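Local coordinates for N-acetylglucosamine 2-epimerase (Xylella fastidiosa, PDB 3GT5), which belongs to the N-acylglucosamine 2-epimerase family and probably isomerises an amino sugar or a related sugar at its second carbon, at residues A[195-206]-A[257-268]. Residues are numbered along the deposited sequence; the frame is centred on the assembly and turned at random.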
loop_
_atom_site.group_PDB
_atom_site.type_symbol
_atom_site.label_atom_id
_atom_site.label_comp_id
_atom_site.label_asym_id
_atom_site.label_seq_id
_atom_site.Cartn_x
_atom_site.Cartn_y
_atom_site.Cartn_z
ATOM N N LEU A 195 -14.920 -4.370 -9.115
ATOM C CA LEU A 195 -15.526 -3.786 -7.923
ATOM C C LEU A 195 -16.129 -4.864 -7.008
ATOM O O LEU A 195 -15.991 -4.820 -5.767
ATOM C CB LEU A 195 -16.607 -2.787 -8.327
ATOM C CG LEU A 195 -17.352 -2.103 -7.212
ATOM C CD1 LEU A 195 -16.359 -1.341 -6.237
ATOM C CD2 LEU A 195 -18.509 -1.157 -7.807
ATOM N N GLU A 196 -16.764 -5.858 -7.646
ATOM C CA GLU A 196 -17.403 -6.917 -6.894
ATOM C C GLU A 196 -16.366 -7.834 -6.213
ATOM O O GLU A 196 -16.573 -8.279 -5.072
ATOM C CB GLU A 196 -18.359 -7.702 -7.768
ATOM C CG GLU A 196 -19.538 -6.798 -8.246
ATOM C CD GLU A 196 -20.648 -6.473 -7.253
ATOM O OE1 GLU A 196 -20.679 -6.978 -6.101
ATOM O OE2 GLU A 196 -21.544 -5.665 -7.654
ATOM N N ARG A 197 -15.261 -8.060 -6.872
ATOM C CA ARG A 197 -14.183 -8.862 -6.256
ATOM C C ARG A 197 -13.595 -8.092 -5.095
ATOM O O ARG A 197 -13.260 -8.675 -4.045
ATOM C CB ARG A 197 -13.150 -9.234 -7.283
ATOM C CG ARG A 197 -11.991 -10.052 -6.775
ATOM C CD ARG A 197 -12.410 -11.350 -6.135
ATOM N NE ARG A 197 -13.232 -12.195 -6.993
ATOM C CZ ARG A 197 -12.786 -13.095 -7.862
ATOM N NH1 ARG A 197 -11.489 -13.287 -8.095
ATOM N NH2 ARG A 197 -13.682 -13.822 -8.539
ATOM N N ALA A 198 -13.424 -6.788 -5.270
ATOM C CA ALA A 198 -12.959 -5.967 -4.119
ATOM C C ALA A 198 -13.852 -6.086 -2.923
ATOM O O ALA A 198 -13.395 -6.200 -1.765
ATOM C CB ALA A 198 -12.795 -4.467 -4.532
ATOM N N LEU A 199 -15.167 -6.067 -3.152
ATOM C CA LEU A 199 -16.122 -6.166 -2.067
ATOM C C LEU A 199 -16.076 -7.508 -1.375
ATOM O O LEU A 199 -16.208 -7.538 -0.138
ATOM C CB LEU A 199 -17.565 -5.877 -2.548
ATOM C CG LEU A 199 -18.614 -5.871 -1.418
ATOM C CD1 LEU A 199 -18.393 -4.740 -0.412
ATOM C CD2 LEU A 199 -20.081 -5.859 -2.029
ATOM N N VAL A 200 -15.988 -8.591 -2.155
ATOM C CA VAL A 200 -15.867 -9.967 -1.599
ATOM C C VAL A 200 -14.629 -10.051 -0.657
ATOM O O VAL A 200 -14.743 -10.516 0.489
ATOM C CB VAL A 200 -15.763 -11.062 -2.675
ATOM C CG1 VAL A 200 -15.425 -12.459 -2.028
ATOM C CG2 VAL A 200 -17.057 -11.165 -3.518
ATOM N N LEU A 201 -13.501 -9.557 -1.128
ATOM C CA LEU A 201 -12.243 -9.570 -0.341
ATOM C C LEU A 201 -12.430 -8.783 0.951
ATOM O O LEU A 201 -12.049 -9.256 2.042
ATOM C CB LEU A 201 -11.086 -8.975 -1.138
ATOM C CG LEU A 201 -10.606 -9.670 -2.407
ATOM C CD1 LEU A 201 -9.508 -8.825 -3.133
ATOM C CD2 LEU A 201 -10.112 -11.116 -2.142
ATOM N N ALA A 202 -12.990 -7.568 0.853
ATOM C CA ALA A 202 -13.294 -6.788 2.077
ATOM C C ALA A 202 -14.213 -7.503 3.076
ATOM O O ALA A 202 -13.967 -7.518 4.266
ATOM C CB ALA A 202 -13.866 -5.395 1.732
ATOM N N ASP A 203 -15.262 -8.134 2.577
ATOM C CA ASP A 203 -16.179 -8.848 3.432
ATOM C C ASP A 203 -15.476 -10.012 4.147
ATOM O O ASP A 203 -15.562 -10.157 5.391
ATOM C CB ASP A 203 -17.318 -9.370 2.602
ATOM C CG ASP A 203 -18.204 -10.325 3.400
ATOM O OD1 ASP A 203 -18.671 -9.939 4.470
ATOM O OD2 ASP A 203 -18.328 -11.515 2.987
ATOM N N ARG A 204 -14.747 -10.801 3.381
ATOM C CA ARG A 204 -14.085 -11.996 3.940
ATOM C C ARG A 204 -13.037 -11.593 4.977
ATOM O O ARG A 204 -12.957 -12.192 6.060
ATOM C CB ARG A 204 -13.452 -12.845 2.851
ATOM C CG ARG A 204 -14.423 -13.496 1.891
ATOM C CD ARG A 204 -15.469 -14.362 2.557
ATOM N NE ARG A 204 -16.239 -15.019 1.484
ATOM C CZ ARG A 204 -17.273 -14.463 0.859
ATOM N NH1 ARG A 204 -17.710 -13.275 1.237
ATOM N NH2 ARG A 204 -17.896 -15.106 -0.139
ATOM N N ILE A 205 -12.233 -10.597 4.666
ATOM C CA ILE A 205 -11.183 -10.181 5.640
ATOM C C ILE A 205 -11.766 -9.390 6.845
ATOM O O ILE A 205 -11.471 -9.700 8.023
ATOM C CB ILE A 205 -10.078 -9.354 4.957
ATOM C CG1 ILE A 205 -9.345 -10.155 3.871
ATOM C CG2 ILE A 205 -9.048 -8.804 6.015
ATOM C CD1 ILE A 205 -8.538 -11.440 4.341
ATOM N N THR A 206 -12.486 -8.299 6.590
ATOM C CA THR A 206 -12.842 -7.372 7.676
ATOM C C THR A 206 -14.045 -7.850 8.515
ATOM O O THR A 206 -14.243 -7.335 9.565
ATOM C CB THR A 206 -13.061 -5.929 7.215
ATOM O OG1 THR A 206 -14.300 -5.866 6.456
ATOM C CG2 THR A 206 -11.879 -5.437 6.397
ATOM N N LEU A 257 -12.603 0.361 2.924
ATOM C CA LEU A 257 -14.054 0.209 3.121
ATOM C C LEU A 257 -14.793 1.513 2.793
ATOM O O LEU A 257 -15.934 1.486 2.275
ATOM C CB LEU A 257 -14.367 -0.179 4.569
ATOM C CG LEU A 257 -13.849 -1.527 5.017
ATOM C CD1 LEU A 257 -14.158 -1.773 6.524
ATOM C CD2 LEU A 257 -14.441 -2.671 4.177
ATOM N N LEU A 258 -14.183 2.657 3.106
ATOM C CA LEU A 258 -14.804 3.952 2.787
ATOM C C LEU A 258 -14.713 4.286 1.272
ATOM O O LEU A 258 -15.579 4.982 0.743
ATOM C CB LEU A 258 -14.221 5.100 3.626
ATOM C CG LEU A 258 -14.917 5.339 4.973
ATOM C CD1 LEU A 258 -16.305 6.055 4.856
ATOM C CD2 LEU A 258 -15.072 4.080 5.744
ATOM N N ILE A 259 -13.719 3.771 0.595
ATOM C CA ILE A 259 -13.663 3.891 -0.880
ATOM C C ILE A 259 -14.751 2.969 -1.470
ATOM O O ILE A 259 -15.475 3.373 -2.367
ATOM C CB ILE A 259 -12.290 3.546 -1.433
ATOM C CG1 ILE A 259 -11.249 4.569 -0.937
ATOM C CG2 ILE A 259 -12.327 3.537 -2.995
ATOM C CD1 ILE A 259 -9.814 4.213 -1.240
ATOM N N LEU A 260 -14.913 1.773 -0.920
ATOM C CA LEU A 260 -15.993 0.896 -1.383
ATOM C C LEU A 260 -17.355 1.546 -1.200
ATOM O O LEU A 260 -18.230 1.417 -2.066
ATOM C CB LEU A 260 -15.960 -0.441 -0.676
ATOM C CG LEU A 260 -14.917 -1.410 -1.221
ATOM C CD1 LEU A 260 -14.546 -2.442 -0.146
ATOM C CD2 LEU A 260 -15.425 -2.125 -2.502
ATOM N N ASP A 261 -17.525 2.267 -0.085
ATOM C CA ASP A 261 -18.806 2.899 0.276
ATOM C C ASP A 261 -19.207 4.007 -0.718
ATOM O O ASP A 261 -20.398 4.390 -0.832
ATOM C CB ASP A 261 -18.688 3.447 1.692
ATOM C CG ASP A 261 -19.899 4.241 2.145
ATOM O OD1 ASP A 261 -20.927 3.634 2.501
ATOM O OD2 ASP A 261 -19.801 5.502 2.193
ATOM N N ARG A 262 -18.217 4.569 -1.362
ATOM C CA ARG A 262 -18.394 5.526 -2.445
ATOM C C ARG A 262 -19.035 4.905 -3.703
ATOM O O ARG A 262 -19.796 5.586 -4.428
ATOM C CB ARG A 262 -17.031 6.151 -2.752
ATOM C CG ARG A 262 -17.012 7.505 -3.361
ATOM C CD ARG A 262 -15.553 7.874 -3.763
ATOM N NE ARG A 262 -14.757 8.214 -2.580
ATOM C CZ ARG A 262 -13.431 8.148 -2.454
ATOM N NH1 ARG A 262 -12.645 7.717 -3.426
ATOM N NH2 ARG A 262 -12.890 8.511 -1.306
ATOM N N TYR A 263 -18.724 3.633 -3.974
ATOM C CA TYR A 263 -19.116 2.969 -5.219
ATOM C C TYR A 263 -20.215 1.929 -5.032
ATOM O O TYR A 263 -20.843 1.497 -6.016
ATOM C CB TYR A 263 -17.898 2.296 -5.864
ATOM C CG TYR A 263 -16.808 3.251 -6.246
ATOM C CD1 TYR A 263 -17.071 4.366 -7.024
ATOM C CD2 TYR A 263 -15.506 3.046 -5.809
ATOM C CE1 TYR A 263 -16.077 5.244 -7.351
ATOM C CE2 TYR A 263 -14.509 3.915 -6.144
ATOM C CZ TYR A 263 -14.797 5.005 -6.897
ATOM O OH TYR A 263 -13.781 5.839 -7.200
ATOM N N ILE A 264 -20.415 1.480 -3.799
ATOM C CA ILE A 264 -21.372 0.427 -3.482
ATOM C C ILE A 264 -22.313 0.901 -2.376
ATOM O O ILE A 264 -21.873 1.392 -1.323
ATOM C CB ILE A 264 -20.629 -0.825 -2.975
ATOM C CG1 ILE A 264 -19.777 -1.415 -4.106
ATOM C CG2 ILE A 264 -21.600 -1.859 -2.333
ATOM C CD1 ILE A 264 -19.118 -2.713 -3.731
ATOM N N GLU A 265 -23.619 0.760 -2.589
ATOM C CA GLU A 265 -24.576 1.058 -1.534
ATOM C C GLU A 265 -24.884 -0.176 -0.658
ATOM O O GLU A 265 -25.648 -1.080 -1.053
ATOM C CB GLU A 265 -25.843 1.643 -2.169
ATOM C CG GLU A 265 -26.945 1.982 -1.196
ATOM C CD GLU A 265 -28.087 2.732 -1.881
ATOM O OE1 GLU A 265 -28.172 2.686 -3.148
ATOM O OE2 GLU A 265 -28.870 3.381 -1.145
ATOM N N VAL A 266 -24.300 -0.208 0.539
ATOM C CA VAL A 266 -24.476 -1.345 1.463
ATOM C C VAL A 266 -24.159 -0.855 2.899
ATOM O O VAL A 266 -23.241 -0.037 3.101
ATOM C CB VAL A 266 -23.656 -2.600 1.018
ATOM C CG1 VAL A 266 -22.223 -2.528 1.489
ATOM C CG2 VAL A 266 -24.312 -3.904 1.534
ATOM N N GLU A 267 -24.912 -1.322 3.889
ATOM C CA GLU A 267 -24.895 -0.672 5.202
ATOM C C GLU A 267 -23.658 -1.009 6.024
ATOM O O GLU A 267 -23.255 -0.215 6.876
ATOM C CB GLU A 267 -26.182 -0.984 6.019
ATOM N N TRP A 268 -23.048 -2.163 5.774
ATOM C CA TRP A 268 -22.039 -2.659 6.712
ATOM C C TRP A 268 -20.670 -1.981 6.646
ATOM O O TRP A 268 -19.913 -2.031 7.627
ATOM C CB TRP A 268 -21.878 -4.166 6.617
ATOM C CG TRP A 268 -21.282 -4.693 5.386
ATOM C CD1 TRP A 268 -21.939 -5.179 4.302
ATOM C CD2 TRP A 268 -19.875 -4.848 5.100
ATOM N NE1 TRP A 268 -21.036 -5.638 3.366
ATOM C CE2 TRP A 268 -19.768 -5.459 3.844
ATOM C CE3 TRP A 268 -18.703 -4.603 5.827
ATOM C CZ2 TRP A 268 -18.536 -5.791 3.280
ATOM C CZ3 TRP A 268 -17.491 -4.914 5.258
ATOM C CH2 TRP A 268 -17.414 -5.504 4.003
#
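Leu-260 pushes into helix 192-211 as a knob into a hole made by Leu-195, Ala-198, Leu-199 and Ala-202. Its two methyls divide the work: CD1 meets Ala-202 CB at 3.6 Å, while CD2 lies 3.9 Å from Leu-195 CD1 and also touches the backbone N of Leu-199. One helical turn earlier, Leu-257 CD2 reaches the same Ala-202 methyl and, tip to tip, Thr-206 OG1.

Leu-199 is worth following outward. Its CG stands anti to the backbone N (chi1 -176°), which turns the branch to the chain leaving helix 247-263. CB already touches Ile-264 CD1 at 3.7 Å; CG passes the same methyl; then the tip forks, CD2 staying 3.7 Å from Ile-264 CD1 and CD1 going on to Trp-268 CZ2 at 3.8 Å. Leu-195 lies along the same isoleucine branch, its CD2 beside Ile-264 CG1 and its CG near both CG1 and CD1.

The six-membered ring of Trp-268 packs obliquely against Asp-203, with CH2 3.6 Å from Asp-203 CA. Thr-206 OG1 sits at the ring's edge, near CZ3, and is held there by a 2.8 Å hydrogen bond to Ala-202 O, meeting that carbonyl from the face opposite the one used by Thr-206 N. Arg-207 makes a cation-pi contact with the indole and a salt bridge to Asp-203.

No hydrogen bond links the segments; the join is mostly apolar. The axes of 195-206 and 257-263 come within 10.8 Å, their directions 137° apart, with Leu-183 of helix 172-189 touching both Leu-195 and Leu-260: packing between neighbouring helices of the (alpha/alpha)6 barrel characteristic of this epimerase family.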